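Local coordinates for receptor-like protein kinase ANXUR1 (PDB 6FIG) that acts as a malectin-like receptor kinase in plant reproduction, its ectodomain probably sensing signals outside the cell and passing them to a serine/threonine kinase domain, at residues A[141-144]-A[145-148]; A[212-215]-A[216-220]; A[319-323]-A[324-328]. All coordinates share one frame; numbering follows the deposited sequence.

Interaction 1: residues A[141-144]-A[145-148]. With NAG (2-acetamido-2-deoxy-beta-D-glucopyranose), chain C.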
loop_
_atom_site.group_PDB
_atom_site.type_symbol
_atom_site.label_atom_id
_atom_site.label_comp_id
_atom_site.label_asym_id
_atom_site.label_seq_id
_atom_site.Cartn_x
_atom_site.Cartn_y
_atom_site.Cartn_z
ATOM N N THR A 141 14.774 22.938 14.958
ATOM C CA THR A 141 15.490 23.923 15.747
ATOM C C THR A 141 14.849 25.292 15.610
ATOM O O THR A 141 14.988 25.921 14.556
ATOM C CB THR A 141 16.957 24.049 15.316
ATOM O OG1 THR A 141 17.567 22.767 15.377
ATOM C CG2 THR A 141 17.708 25.043 16.200
ATOM N N PRO A 142 14.157 25.780 16.658
ATOM C CA PRO A 142 13.633 27.144 16.631
ATOM C C PRO A 142 14.747 28.158 16.337
ATOM O O PRO A 142 15.899 27.952 16.753
ATOM C CB PRO A 142 13.079 27.337 18.055
ATOM C CG PRO A 142 12.746 25.963 18.503
ATOM C CD PRO A 142 13.809 25.083 17.915
ATOM N N SER A 143 14.424 29.222 15.612
ATOM C CA SER A 143 15.408 30.247 15.303
ATOM C C SER A 143 16.013 30.833 16.589
ATOM O O SER A 143 15.287 31.216 17.494
ATOM C CB SER A 143 14.775 31.393 14.512
ATOM O OG SER A 143 15.695 32.465 14.354
ATOM N N ASP A 144 17.335 30.909 16.637
ATOM C CA ASP A 144 18.017 31.570 17.745
ATOM C C ASP A 144 18.144 33.083 17.546
ATOM O O ASP A 144 18.810 33.746 18.341
ATOM C CB ASP A 144 19.383 30.912 18.035
ATOM C CG ASP A 144 20.424 31.131 16.932
ATOM O OD1 ASP A 144 20.139 31.752 15.882
ATOM O OD2 ASP A 144 21.562 30.663 17.141
ATOM N N LYS A 145 17.510 33.628 16.505
ATOM C CA LYS A 145 17.573 35.063 16.217
ATOM C C LYS A 145 16.367 35.850 16.742
ATOM O O LYS A 145 16.537 36.973 17.220
ATOM C CB LYS A 145 17.833 35.282 14.726
ATOM C CG LYS A 145 19.289 34.965 14.385
ATOM C CD LYS A 145 19.529 34.579 12.939
ATOM C CE LYS A 145 20.605 33.500 12.826
ATOM N NZ LYS A 145 21.866 33.835 13.542
ATOM N N TYR A 146 15.179 35.256 16.715
ATOM C CA TYR A 146 13.969 35.864 17.281
ATOM C C TYR A 146 13.669 35.190 18.608
ATOM O O TYR A 146 13.820 33.975 18.737
ATOM C CB TYR A 146 12.807 35.716 16.307
ATOM C CG TYR A 146 13.185 36.163 14.919
ATOM C CD1 TYR A 146 13.347 37.518 14.623
ATOM C CD2 TYR A 146 13.422 35.238 13.910
ATOM C CE1 TYR A 146 13.716 37.936 13.351
ATOM C CE2 TYR A 146 13.788 35.642 12.636
ATOM C CZ TYR A 146 13.936 36.987 12.359
ATOM O OH TYR A 146 14.300 37.380 11.095
ATOM N N ARG A 147 13.232 35.974 19.591
ATOM C CA ARG A 147 13.269 35.538 20.994
ATOM C C ARG A 147 12.090 34.640 21.390
ATOM O O ARG A 147 12.242 33.749 22.249
ATOM C CB ARG A 147 13.364 36.756 21.933
ATOM C CG ARG A 147 14.386 37.826 21.523
ATOM C CD ARG A 147 15.735 37.270 21.048
ATOM N NE ARG A 147 16.664 38.332 20.634
ATOM C CZ ARG A 147 17.783 38.156 19.922
ATOM N NH1 ARG A 147 18.160 36.942 19.507
ATOM N NH2 ARG A 147 18.535 39.214 19.611
ATOM N N ASP A 148 10.928 34.894 20.790
ATOM C CA ASP A 148 9.749 34.047 20.937
ATOM C C ASP A 148 9.620 33.084 19.719
ATOM O O ASP A 148 8.519 32.634 19.408
ATOM C CB ASP A 148 8.474 34.912 21.066
ATOM C CG ASP A 148 8.370 35.633 22.407
ATOM O OD1 ASP A 148 8.373 36.876 22.415
ATOM O OD2 ASP A 148 8.261 34.965 23.459
HETATM C C1 NAG C . 13.804 35.193 8.059
HETATM C C2 NAG C . 14.855 36.246 7.738
HETATM C C3 NAG C . 14.255 37.649 7.763
HETATM C C4 NAG C . 12.978 37.720 6.932
HETATM C C5 NAG C . 12.001 36.641 7.383
HETATM C C6 NAG C . 10.711 36.608 6.566
HETATM C C7 NAG C . 17.093 35.550 8.491
HETATM C C8 NAG C . 18.032 35.534 9.659
HETATM N N2 NAG C . 15.919 36.138 8.722
HETATM O O3 NAG C . 15.210 38.599 7.285
HETATM O O4 NAG C . 12.401 39.024 7.132
HETATM O O5 NAG C . 12.635 35.367 7.261
HETATM O O6 NAG C . 10.998 36.275 5.205
HETATM O O7 NAG C . 17.408 35.073 7.422
#

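Interaction 2: residues A[212-215]-A[216-220]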
loop_
_atom_site.group_PDB
_atom_site.type_symbol
_atom_site.label_atom_id
_atom_site.label_comp_id
_atom_site.label_asym_id
_atom_site.label_seq_id
_atom_site.Cartn_x
_atom_site.Cartn_y
_atom_site.Cartn_z
ATOM N N TYR A 212 -1.216 17.245 -9.627
ATOM C CA TYR A 212 -2.206 18.324 -9.711
ATOM C C TYR A 212 -2.434 18.770 -11.151
ATOM O O TYR A 212 -1.504 18.767 -11.978
ATOM C CB TYR A 212 -1.724 19.517 -8.911
ATOM C CG TYR A 212 -1.589 19.240 -7.433
ATOM C CD1 TYR A 212 -2.660 19.427 -6.587
ATOM C CD2 TYR A 212 -0.384 18.784 -6.896
ATOM C CE1 TYR A 212 -2.536 19.178 -5.217
ATOM C CE2 TYR A 212 -0.246 18.538 -5.536
ATOM C CZ TYR A 212 -1.326 18.731 -4.709
ATOM O OH TYR A 212 -1.182 18.473 -3.369
ATOM N N ASN A 213 -3.651 19.200 -11.435
ATOM C CA ASN A 213 -3.934 19.773 -12.740
ATOM C C ASN A 213 -2.997 20.964 -13.017
ATOM O O ASN A 213 -2.648 21.724 -12.107
ATOM C CB ASN A 213 -5.393 20.182 -12.858
ATOM C CG ASN A 213 -5.690 20.861 -14.182
ATOM O OD1 ASN A 213 -5.764 22.076 -14.233
ATOM N ND2 ASN A 213 -5.822 20.085 -15.257
ATOM N N ASP A 214 -2.565 21.088 -14.280
ATOM C CA ASP A 214 -1.562 22.087 -14.666
ATOM C C ASP A 214 -2.097 23.466 -15.023
ATOM O O ASP A 214 -1.314 24.396 -15.165
ATOM C CB ASP A 214 -0.717 21.569 -15.826
ATOM C CG ASP A 214 -1.491 21.502 -17.114
ATOM O OD1 ASP A 214 -2.609 20.928 -17.098
ATOM O OD2 ASP A 214 -1.000 22.040 -18.138
ATOM N N ALA A 215 -3.411 23.615 -15.175
ATOM C CA ALA A 215 -4.002 24.858 -15.687
ATOM C C ALA A 215 -3.564 26.130 -14.951
ATOM O O ALA A 215 -3.322 27.149 -15.596
ATOM C CB ALA A 215 -5.516 24.757 -15.714
ATOM N N PRO A 216 -3.424 26.072 -13.611
ATOM C CA PRO A 216 -3.007 27.272 -12.884
ATOM C C PRO A 216 -1.623 27.816 -13.239
ATOM O O PRO A 216 -1.345 28.997 -12.970
ATOM C CB PRO A 216 -3.033 26.816 -11.423
ATOM C CG PRO A 216 -4.078 25.748 -11.411
ATOM C CD PRO A 216 -3.843 25.005 -12.679
ATOM N N TYR A 217 -0.793 26.982 -13.869
ATOM C CA TYR A 217 0.573 27.340 -14.197
ATOM C C TYR A 217 0.762 27.801 -15.643
ATOM O O TYR A 217 1.875 28.144 -16.035
ATOM C CB TYR A 217 1.470 26.137 -13.886
ATOM C CG TYR A 217 1.379 25.784 -12.422
ATOM C CD1 TYR A 217 2.089 26.520 -11.483
ATOM C CD2 TYR A 217 0.536 24.771 -11.979
ATOM C CE1 TYR A 217 2.009 26.219 -10.129
ATOM C CE2 TYR A 217 0.446 24.471 -10.618
ATOM C CZ TYR A 217 1.182 25.199 -9.711
ATOM O OH TYR A 217 1.090 24.904 -8.364
ATOM N N ILE A 218 -0.316 27.839 -16.424
ATOM C CA ILE A 218 -0.210 28.241 -17.833
ATOM C C ILE A 218 -0.256 29.743 -17.918
ATOM O O ILE A 218 -1.208 30.368 -17.422
ATOM C CB ILE A 218 -1.328 27.646 -18.704
ATOM C CG1 ILE A 218 -1.185 26.133 -18.741
ATOM C CG2 ILE A 218 -1.278 28.208 -20.132
ATOM C CD1 ILE A 218 -2.473 25.424 -19.031
ATOM N N PHE A 219 0.752 30.316 -18.571
ATOM C CA PHE A 219 0.836 31.766 -18.765
ATOM C C PHE A 219 0.809 32.236 -20.199
ATOM O O PHE A 219 0.840 33.432 -20.425
ATOM C CB PHE A 219 2.060 32.332 -18.031
ATOM C CG PHE A 219 1.832 32.467 -16.556
ATOM C CD1 PHE A 219 1.551 33.704 -15.981
ATOM C CD2 PHE A 219 1.830 31.338 -15.748
ATOM C CE1 PHE A 219 1.314 33.812 -14.615
ATOM C CE2 PHE A 219 1.585 31.434 -14.383
ATOM C CZ PHE A 219 1.332 32.676 -13.815
ATOM N N SER A 220 0.728 31.318 -21.160
ATOM C CA SER A 220 0.430 31.717 -22.533
ATOM C C SER A 220 -1.052 32.132 -22.591
ATOM O O SER A 220 -1.864 31.709 -21.753
ATOM C CB SER A 220 0.769 30.606 -23.533
ATOM O OG SER A 220 0.406 29.324 -23.081
HETATM O O HOH W 1 -3.831 29.757 -16.259
#

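Interaction 3: residues A[319-323]-A[324-328]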
loop_
_atom_site.group_PDB
_atom_site.type_symbol
_atom_site.label_atom_id
_atom_site.label_comp_id
_atom_site.label_asym_id
_atom_site.label_seq_id
_atom_site.Cartn_x
_atom_site.Cartn_y
_atom_site.Cartn_z
ATOM N N GLY A 319 8.850 9.200 -32.189
ATOM C CA GLY A 319 10.280 9.170 -32.512
ATOM C C GLY A 319 11.112 8.592 -31.382
ATOM O O GLY A 319 12.016 7.801 -31.618
ATOM N N TRP A 320 10.798 9.000 -30.157
ATOM C CA TRP A 320 11.434 8.489 -28.958
ATOM C C TRP A 320 10.965 7.113 -28.515
ATOM O O TRP A 320 11.796 6.267 -28.191
ATOM C CB TRP A 320 11.191 9.453 -27.802
ATOM C CG TRP A 320 12.141 10.594 -27.716
ATOM C CD1 TRP A 320 13.472 10.587 -27.980
ATOM C CD2 TRP A 320 11.831 11.890 -27.214
ATOM N NE1 TRP A 320 14.016 11.825 -27.690
ATOM C CE2 TRP A 320 13.023 12.637 -27.212
ATOM C CE3 TRP A 320 10.659 12.491 -26.780
ATOM C CZ2 TRP A 320 13.064 13.979 -26.814
ATOM C CZ3 TRP A 320 10.705 13.805 -26.358
ATOM C CH2 TRP A 320 11.897 14.528 -26.376
ATOM N N THR A 321 9.654 6.866 -28.488
ATOM C CA THR A 321 9.136 5.606 -27.895
ATOM C C THR A 321 9.027 4.444 -28.865
ATOM O O THR A 321 9.047 3.281 -28.441
ATOM C CB THR A 321 7.759 5.804 -27.256
ATOM O OG1 THR A 321 6.803 6.115 -28.271
ATOM C CG2 THR A 321 7.796 6.908 -26.248
ATOM N N GLY A 322 8.854 4.745 -30.144
ATOM C CA GLY A 322 8.655 3.742 -31.172
ATOM C C GLY A 322 7.212 3.329 -31.393
ATOM O O GLY A 322 6.938 2.703 -32.392
ATOM N N GLU A 323 6.278 3.668 -30.501
ATOM C CA GLU A 323 4.901 3.201 -30.634
ATOM C C GLU A 323 3.914 4.028 -29.822
ATOM O O GLU A 323 4.210 4.497 -28.717
ATOM C CB GLU A 323 4.773 1.721 -30.206
ATOM C CG GLU A 323 3.526 1.008 -30.733
ATOM C CD GLU A 323 3.361 -0.422 -30.223
ATOM O OE1 GLU A 323 4.275 -0.988 -29.574
ATOM O OE2 GLU A 323 2.274 -0.984 -30.459
ATOM N N LYS A 324 2.719 4.169 -30.377
ATOM C CA LYS A 324 1.570 4.689 -29.647
ATOM C C LYS A 324 1.375 3.914 -28.351
ATOM O O LYS A 324 1.483 2.689 -28.328
ATOM C CB LYS A 324 0.326 4.525 -30.525
ATOM C CG LYS A 324 -0.952 5.151 -30.011
ATOM C CD LYS A 324 -2.090 4.686 -30.902
ATOM C CE LYS A 324 -3.293 5.589 -30.810
ATOM N NZ LYS A 324 -4.254 5.192 -31.876
ATOM N N GLY A 325 1.093 4.637 -27.275
ATOM C CA GLY A 325 0.767 4.027 -25.996
ATOM C C GLY A 325 1.934 3.699 -25.091
ATOM O O GLY A 325 1.699 3.298 -23.959
ATOM N N ILE A 326 3.172 3.890 -25.538
ATOM C CA ILE A 326 4.349 3.664 -24.670
ATOM C C ILE A 326 4.670 4.978 -23.958
ATOM O O ILE A 326 4.886 5.999 -24.617
ATOM C CB ILE A 326 5.573 3.157 -25.471
ATOM C CG1 ILE A 326 5.287 1.773 -26.062
ATOM C CG2 ILE A 326 6.831 3.111 -24.616
ATOM C CD1 ILE A 326 6.349 1.247 -26.997
ATOM N N PRO A 327 4.696 4.969 -22.611
ATOM C CA PRO A 327 5.007 6.160 -21.852
ATOM C C PRO A 327 6.519 6.350 -21.752
ATOM O O PRO A 327 7.297 5.405 -21.912
ATOM C CB PRO A 327 4.422 5.850 -20.470
ATOM C CG PRO A 327 4.627 4.376 -20.338
ATOM C CD PRO A 327 4.446 3.812 -21.727
ATOM N N MET A 328 6.922 7.576 -21.448
ATOM C CA MET A 328 8.328 7.894 -21.243
ATOM C C MET A 328 8.432 9.185 -20.478
ATOM O O MET A 328 7.451 9.912 -20.283
ATOM C CB MET A 328 9.045 8.062 -22.586
ATOM C CG MET A 328 8.453 9.182 -23.414
ATOM S SD MET A 328 9.506 9.772 -24.764
ATOM C CE MET A 328 10.773 10.630 -23.848
HETATM O O HOH W 2 4.148 6.854 -27.048
#

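Interaction 1: residues A[141-144]-A[145-148]
Ser143 and Lys145 make the tight part of this local contact. The hydroxyl OG of Ser143 accepts the backbone N-H of Lys145, with N to OG at 3.0 Å and a fairly straight N-H...O angle of 159°. The Ser143 hydroxyl lies opposite the residue's own nitrogen (chi1 173°), and this swings it forward over the bend. Ser143 OG also rests 3.6 Å from CD2 of Tyr146, meeting that ring obliquely. A serine oxygen bonded to the nitrogen two residues on is an ST turn. Here it bends the chain just after strand 135-142 of the malectin-like domain. Backbone bonds from Thr141 to Thr96 and from Ser143 to Tyr94 tie the start of the bend to the neighbouring strand and loop.

The exposed pair Asp144 and Lys145 is looser. The two side chains run side by side. Lys145 bends at its last two torsions, which brings NZ to 3.6 Å from Asp144 OD1, a long salt bridge. The Lys145 CD methylene passes 3.7 Å from the acetyl methyl C8 of an N-acetylglucosamine. Tyr146 stands apart from this pair, between the sugar and Tyr94. Tyr146 OH accepts the N-H of the sugar's N2, 3.1 Å away, with N2 near the plane of the ring and a moderately bent angle of 148°. The Tyr94 ring packs against it at a shallow tilt, and both tyrosines line the glycan pocket with Lys145.

Interaction 2: residues A[212-215]-A[216-220]
Asp214 and Ile218 cross at a slant, with carboxylate OD2 of Asp214 3.8 Å from methyl CD1 of Ile218. OD2 merely touches the methyl, and the carboxylate has its real partners elsewhere. OD2 takes the indole NE1 of Trp270 and a salt bridge from Arg254, while OD1 takes the backbone N of Gly194. With both oxygens bonded, the rotation of the buried carboxylate is fixed.

Asn213 meets Pro216 roughly at right angles, its OD1 3.8 Å from the ring carbon CD. The Asn213 amide carbon sits opposite the residue's own N (chi1 176°). This carries Asn213 OD1 forward to accept the N-H of Ala215, N to OD1 at 3.0 Å, with the donor well above the amide plane. The other end of that amide, ND2, bonds to Gly195 O.

Tyr217 turns an edge of its ring toward the Asp214 carbonyl, with ring atom CD2 3.7 Å from Asp214 O. The same Asp214 O accepts the backbone N of Tyr217 at 2.9 Å. Phe272 and Phe189 meet the ring from outside the turn, the first at a shallow angle and the second steeply. One residue on, Ile218 N bonds to Ala215 O at 3.2 Å. A water bridges Ala215 O and Ile218 O, donating to both.

The Asp214 side chain lies about 7 Å from a bound calcium ion. The whole is an Asx turn at Asn213 running into a short 3-10 turn, which carries the chain from the weakly bonded strand 212-213 into the loop before strand 225-228.

Interaction 3: residues A[319-323]-A[324-328]
From strand 327-336 the Met328 side chain reaches back to Thr321 and Trp320 at the end of helix 317-321. Met328 CB lies 4.0 Å from the Thr321 methyl CG2. The next carbon of Met328, CG, is closer to Thr321 CG2, at 3.7 Å. The side chain then crosses Trp320 at about a right angle, with Met328 SD 3.5 Å from CB of Trp320. The bend at the last torsion (chi3 -72°) lays the terminal methyl CE of Met328 against the indole, 3.5 Å from Trp320 CE3. The sulfur stands 4.6 Å from the centroid of the six-membered ring and 58° off its normal, an oblique Met-aromatic contact.

The chain reverses between helix and strand through a type II beta turn from Glu323 to Ile326, with Gly325 at positive phi. Its backbone bond, Ile326 N to Glu323 O, is weak at 3.4 Å. A water donates to both Glu323 O and Ile326 O. Beside the turn, Ile326 sets CD1 3.6 Å from CB of Glu323.

Between side chains the contact thus rests on dispersion, while the polar links from helix end to strand run through backbone atoms and the bridging water.

All three are local turns in the malectin-like region, but their settings differ. Interaction 1 lies at the surface, about 29 Å from the chain centre, and uses charge, a hydroxyl and a sugar. Interaction 2 is also largely at the surface, yet its centre is nearer the chain centre, and it anchors a buried carboxylate near a calcium site. Interaction 3 is partly buried and mostly apolar. Strand 212-213 of interaction 2 pairs with 185-192, and strand 327-336 of interaction 3 with 278-287; their centres are about 25 Å apart. Interaction 1 starts on the last residues of a strand in a five-stranded sheet, across the chain centre from interaction 3. Interactions 2 and 3 enlist water where interaction 1 enlists a sugar.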